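Glutamyl endopeptidase (Staphylococcus epidermidis, PDB 6PYM) is a secreted serine endopeptidase that cleaves peptide chains preferentially after glutamate and also after aspartate. Local coordinates at residues K113-S119 with D212-Q216; V40-I46 with H107-V112. The protein carries 1 engineered substitution. One frame throughout, in Å; residues are numbered along the deposited sequence.

Contact 1. Residues K113-S119 with D212-Q216; sequences KPATISS and DINIQ
Ile117 and Ile215 form a single parallel beta bridge between the connection linking the two barrels of a chymotrypsin-like fold and the C-terminal tail that follows helix 200-209. Ile117 N donates to Asn214 O and Ile117 O accepts from Gln216 N, each at 2.8 Å, the latter almost head-on along the carbonyl (176°).

The Ile117 side chain packs between the tail and strand 34-42. Its CB rests on Ile215 CG1 (3.9 Å). Because CG1 is anti to the carbonyl carbon (chi1 -52°), it swings to Ile213 CD1, 3.8 Å away, and the two side chains cross at about a right angle. CD1 continues inward against Val41, so a branched, wholly apolar chain suits the place.

On the more exposed flank both Thr116 branches face the tail, CG2 on Gln216 CG (3.7 Å) and OG1 near Asn214 ND2 (3.3 Å), at too poor an angle for a hydrogen bond. Gln216 bends at chi2 (-62°), and NE2 donates to Asn214 OD1, tying two tail amides together.

The terminal carboxylate is received by Ser119, whose backbone N donates to Gln216 OXT at 2.8 Å; a water held by Ser118 OG, itself paired with Asn120 N, gives that oxygen a second hydrogen bond.

Contact 2. Residues V40-I46 with H107-V112; sequences VVGENEI and HIGQVV
The His107 ring meets Asn44 at its edge: ND1 donates in the ring plane to Asn44 OD1 at 2.6 Å, arriving on a lone pair of the amide oxygen. The amide itself is turned 66° from the ring. Gln110 OE1 also lies in the ring plane at an edge, while the Glu43 carboxylate comes in obliquely, its plane 32° from the ring and OE2 3.8 Å from His107 CG. A negative charge so near could favour a protonated imidazole.

Glu43 reaches this spot because its chain, CG anti to the backbone N, bends at chi2 (82°); OE2 lies beside Gln110 CG and 3.2 Å from Gln110 NE2, at an angle too poor for a hydrogen bond, the amide nearly perpendicular to the carboxylate. Gln110 uses its OE1 to accept from His107 N at 3.0 Å, an almost linear bond that ties the N-cap residue to the first turn of the short helix 108-111.

The backbones come very close where Gly109 N donates to Glu43 O (2.9 Å), from above the carbonyl plane. Glycine, with no side chain, lets the helix press its CA to 4.0 Å from Glu43 CA. Ile108 N, also at the helix start, donates instead to a water beside Asn44 OD1.

Deeper in, branched apolar chains take over. Val40 CG2 and Ile108 CD1 meet tip to tip at 3.6 Å, and Val112 CG2 covers Val40 CG1 at 3.8 Å. The hairpin itself turns through a type I beta turn from Gly42 to Glu45, with Val41 and Gly42 forming a classic beta bulge opposite Glu45. Helix 108-111 thus packs against the six-stranded antiparallel barrel of the N-terminal half of the chymotrypsin-like fold, Ile108 inserted among residues of strands 34-42, 45-48, 64-67 and 95-99.

In the fold
After strand 8-11, which joins the second sheet, and strand 22-27, the chain forms the hairpin of strands 34-42 and 45-48. It then passes through His51 and Asp93, predicted members of the charge relay, and completes the first barrel before helix 108-111 returns to the hairpin; contact 2 closes this loop of 60 residues. Residues 113-119 then lead to the second barrel, and contact 1 closes 92 residues later, when the tail returns past helix 200-209. The loops lie in series, neither nesting nor crossing, yet the contacts touch: Ala115 N probably hydrogen-bonds to Val40 O, and Asp212 OD2 accepts a hydrogen bond from Glu43 N. Inter-barrel connection and C-terminal tail are thus both held to the first barrel's hairpin.

Contact 1. Residues K113-S119 with D212-Q216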
# COMPACT_ATOMS: atom_id res chain seq x y z
N LYS A 113 -11.39 -0.81 -8.35
CA LYS A 113 -11.32 -2.27 -8.27
C LYS A 113 -10.35 -2.67 -7.17
O LYS A 113 -9.17 -2.30 -7.24
CB LYS A 113 -10.85 -2.86 -9.59
CG LYS A 113 -11.00 -4.38 -9.65
CD LYS A 113 -10.64 -4.93 -11.02
CE LYS A 113 -10.99 -6.41 -11.14
NZ LYS A 113 -10.20 -7.26 -10.20
N PRO A 114 -10.77 -3.43 -6.17
CA PRO A 114 -9.81 -3.90 -5.16
C PRO A 114 -8.67 -4.66 -5.82
O PRO A 114 -8.86 -5.39 -6.80
CB PRO A 114 -10.66 -4.80 -4.26
CG PRO A 114 -12.03 -4.21 -4.36
CD PRO A 114 -12.15 -3.82 -5.82
N ALA A 115 -7.47 -4.47 -5.28
CA ALA A 115 -6.29 -5.11 -5.84
C ALA A 115 -6.37 -6.62 -5.66
O ALA A 115 -6.99 -7.13 -4.73
CB ALA A 115 -5.04 -4.60 -5.14
N THR A 116 -5.75 -7.33 -6.59
CA THR A 116 -5.58 -8.77 -6.46
C THR A 116 -4.34 -9.05 -5.63
O THR A 116 -3.27 -8.48 -5.88
CB THR A 116 -5.40 -9.40 -7.85
OG1 THR A 116 -6.55 -9.12 -8.66
CG2 THR A 116 -5.21 -10.91 -7.74
N ILE A 117 -4.48 -9.91 -4.63
CA ILE A 117 -3.39 -10.35 -3.78
C ILE A 117 -2.77 -11.60 -4.39
O ILE A 117 -3.50 -12.51 -4.83
CB ILE A 117 -3.92 -10.68 -2.37
CG1 ILE A 117 -4.74 -9.52 -1.79
CG2 ILE A 117 -2.77 -11.11 -1.46
CD1 ILE A 117 -3.98 -8.22 -1.65
N SER A 118 -1.45 -11.69 -4.39
CA SER A 118 -0.79 -12.92 -4.82
C SER A 118 -0.82 -13.98 -3.73
O SER A 118 -0.65 -13.68 -2.54
CB SER A 118 0.66 -12.63 -5.18
OG SER A 118 1.33 -13.81 -5.59
N SER A 119 -1.04 -15.23 -4.14
CA SER A 119 -0.83 -16.36 -3.24
C SER A 119 0.64 -16.52 -2.88
O SER A 119 0.96 -17.21 -1.91
CB SER A 119 -1.29 -17.64 -3.92
OG SER A 119 -0.40 -17.99 -4.97
N ASP A 212 -14.26 -10.61 0.95
CA ASP A 212 -14.14 -10.52 -0.50
C ASP A 212 -12.70 -10.42 -0.99
O ASP A 212 -12.49 -10.12 -2.17
CB ASP A 212 -14.98 -9.34 -1.04
CG ASP A 212 -14.57 -7.99 -0.45
OD1 ASP A 212 -13.90 -7.94 0.60
OD2 ASP A 212 -14.95 -6.94 -1.03
N ILE A 213 -11.71 -10.68 -0.13
CA ILE A 213 -10.31 -10.61 -0.56
C ILE A 213 -10.10 -11.51 -1.77
O ILE A 213 -10.57 -12.65 -1.82
CB ILE A 213 -9.36 -10.95 0.60
CG1 ILE A 213 -7.95 -10.48 0.29
CG2 ILE A 213 -9.38 -12.44 0.94
CD1 ILE A 213 -7.74 -8.99 0.52
N ASN A 214 -9.40 -11.00 -2.77
CA ASN A 214 -9.18 -11.71 -4.03
C ASN A 214 -7.73 -12.15 -4.07
O ASN A 214 -6.84 -11.35 -4.37
CB ASN A 214 -9.52 -10.79 -5.20
CG ASN A 214 -9.34 -11.46 -6.54
OD1 ASN A 214 -9.25 -12.68 -6.63
ND2 ASN A 214 -9.31 -10.66 -7.60
N ILE A 215 -7.49 -13.42 -3.74
CA ILE A 215 -6.15 -14.00 -3.72
C ILE A 215 -6.03 -14.94 -4.92
O ILE A 215 -6.84 -15.86 -5.08
CB ILE A 215 -5.89 -14.74 -2.40
CG1 ILE A 215 -6.03 -13.77 -1.22
CG2 ILE A 215 -4.53 -15.41 -2.42
CD1 ILE A 215 -6.01 -14.43 0.14
N GLN A 216 -5.02 -14.71 -5.75
CA GLN A 216 -4.83 -15.48 -6.99
C GLN A 216 -3.39 -15.95 -7.17
O GLN A 216 -3.15 -16.91 -7.91
CB GLN A 216 -5.19 -14.62 -8.20
CG GLN A 216 -6.65 -14.28 -8.35
CD GLN A 216 -7.52 -15.50 -8.52
OE1 GLN A 216 -7.20 -16.40 -9.30
NE2 GLN A 216 -8.65 -15.53 -7.83
OXT GLN A 216 -2.44 -15.38 -6.61
O HOH W 1 -8.80 -8.14 -3.00
O HOH W 2 0.11 -15.15 -7.64
O HOH W 3 -1.33 -18.45 -7.53

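Contact 2. Residues V40-I46 with H107-V112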
# COMPACT_ATOMS: atom_id res chain seq x y z
N VAL A 40 -6.23 -0.43 -1.77
CA VAL A 40 -7.59 -0.94 -1.57
C VAL A 40 -7.62 -2.43 -1.89
O VAL A 40 -7.18 -2.85 -2.97
CB VAL A 40 -8.58 -0.19 -2.48
CG1 VAL A 40 -9.98 -0.78 -2.32
CG2 VAL A 40 -8.58 1.30 -2.18
N VAL A 41 -8.18 -3.23 -0.97
CA VAL A 41 -8.22 -4.68 -1.13
C VAL A 41 -9.59 -5.31 -0.88
O VAL A 41 -9.75 -6.51 -1.08
CB VAL A 41 -7.15 -5.40 -0.27
CG1 VAL A 41 -5.75 -4.95 -0.63
CG2 VAL A 41 -7.42 -5.18 1.21
N GLY A 42 -10.56 -4.52 -0.44
CA GLY A 42 -11.89 -5.04 -0.18
C GLY A 42 -12.90 -3.92 -0.20
O GLY A 42 -12.56 -2.74 -0.34
N GLU A 43 -14.17 -4.31 -0.03
CA GLU A 43 -15.29 -3.38 -0.15
C GLU A 43 -15.08 -2.12 0.67
O GLU A 43 -15.41 -1.01 0.22
CB GLU A 43 -16.58 -4.08 0.27
CG GLU A 43 -17.81 -3.21 0.12
CD GLU A 43 -18.35 -3.20 -1.30
OE1 GLU A 43 -17.67 -3.73 -2.21
OE2 GLU A 43 -19.45 -2.66 -1.50
N ASN A 44 -14.57 -2.26 1.90
CA ASN A 44 -14.36 -1.12 2.79
C ASN A 44 -12.95 -1.08 3.36
O ASN A 44 -12.75 -0.51 4.44
CB ASN A 44 -15.37 -1.14 3.95
CG ASN A 44 -16.80 -1.07 3.48
OD1 ASN A 44 -17.24 -0.04 2.97
ND2 ASN A 44 -17.54 -2.17 3.63
N GLU A 45 -11.97 -1.68 2.70
CA GLU A 45 -10.71 -1.96 3.37
C GLU A 45 -9.50 -1.63 2.51
O GLU A 45 -9.47 -1.94 1.31
CB GLU A 45 -10.60 -3.44 3.76
CG GLU A 45 -11.51 -3.85 4.90
CD GLU A 45 -12.93 -4.19 4.47
OE1 GLU A 45 -13.17 -4.45 3.27
OE2 GLU A 45 -13.80 -4.22 5.37
N ILE A 46 -8.49 -1.05 3.16
CA ILE A 46 -7.16 -0.90 2.59
C ILE A 46 -6.18 -1.64 3.48
O ILE A 46 -6.43 -1.89 4.67
CB ILE A 46 -6.72 0.57 2.40
CG1 ILE A 46 -6.45 1.26 3.74
CG2 ILE A 46 -7.75 1.35 1.60
CD1 ILE A 46 -5.63 2.54 3.61
N HIS A 107 -18.90 2.83 -1.40
CA HIS A 107 -17.84 2.15 -0.67
C HIS A 107 -16.56 2.19 -1.49
O HIS A 107 -16.58 2.24 -2.72
CB HIS A 107 -18.26 0.71 -0.39
CG HIS A 107 -19.52 0.61 0.40
ND1 HIS A 107 -19.53 0.48 1.77
CD2 HIS A 107 -20.82 0.65 0.02
CE1 HIS A 107 -20.78 0.42 2.20
NE2 HIS A 107 -21.58 0.53 1.16
N ILE A 108 -15.42 2.18 -0.79
CA ILE A 108 -14.15 2.38 -1.47
C ILE A 108 -13.90 1.30 -2.52
O ILE A 108 -13.40 1.58 -3.61
CB ILE A 108 -12.99 2.53 -0.46
CG1 ILE A 108 -11.73 3.04 -1.16
CG2 ILE A 108 -12.72 1.22 0.28
CD1 ILE A 108 -10.67 3.52 -0.20
N GLY A 109 -14.29 0.06 -2.22
CA GLY A 109 -14.12 -1.03 -3.16
C GLY A 109 -15.13 -1.10 -4.26
O GLY A 109 -15.09 -2.02 -5.08
N GLN A 110 -16.06 -0.14 -4.30
CA GLN A 110 -16.94 0.08 -5.43
C GLN A 110 -16.41 1.15 -6.37
O GLN A 110 -16.66 1.06 -7.58
CB GLN A 110 -18.33 0.52 -4.94
CG GLN A 110 -19.10 -0.53 -4.16
CD GLN A 110 -20.41 -0.01 -3.59
OE1 GLN A 110 -20.56 1.18 -3.29
NE2 GLN A 110 -21.38 -0.91 -3.43
N VAL A 111 -15.69 2.14 -5.86
CA VAL A 111 -15.21 3.23 -6.70
C VAL A 111 -13.92 2.88 -7.41
O VAL A 111 -13.62 3.46 -8.46
CB VAL A 111 -15.10 4.56 -5.93
CG1 VAL A 111 -16.42 4.88 -5.23
CG2 VAL A 111 -13.94 4.55 -4.93
N VAL A 112 -13.13 1.95 -6.87
CA VAL A 112 -11.98 1.38 -7.55
C VAL A 112 -12.11 -0.13 -7.48
O VAL A 112 -12.86 -0.67 -6.66
CB VAL A 112 -10.64 1.83 -6.92
CG1 VAL A 112 -10.54 3.33 -6.94
CG2 VAL A 112 -10.49 1.29 -5.50
O HOH W 4 -18.16 -3.62 -4.87
O HOH W 5 -15.97 2.27 2.05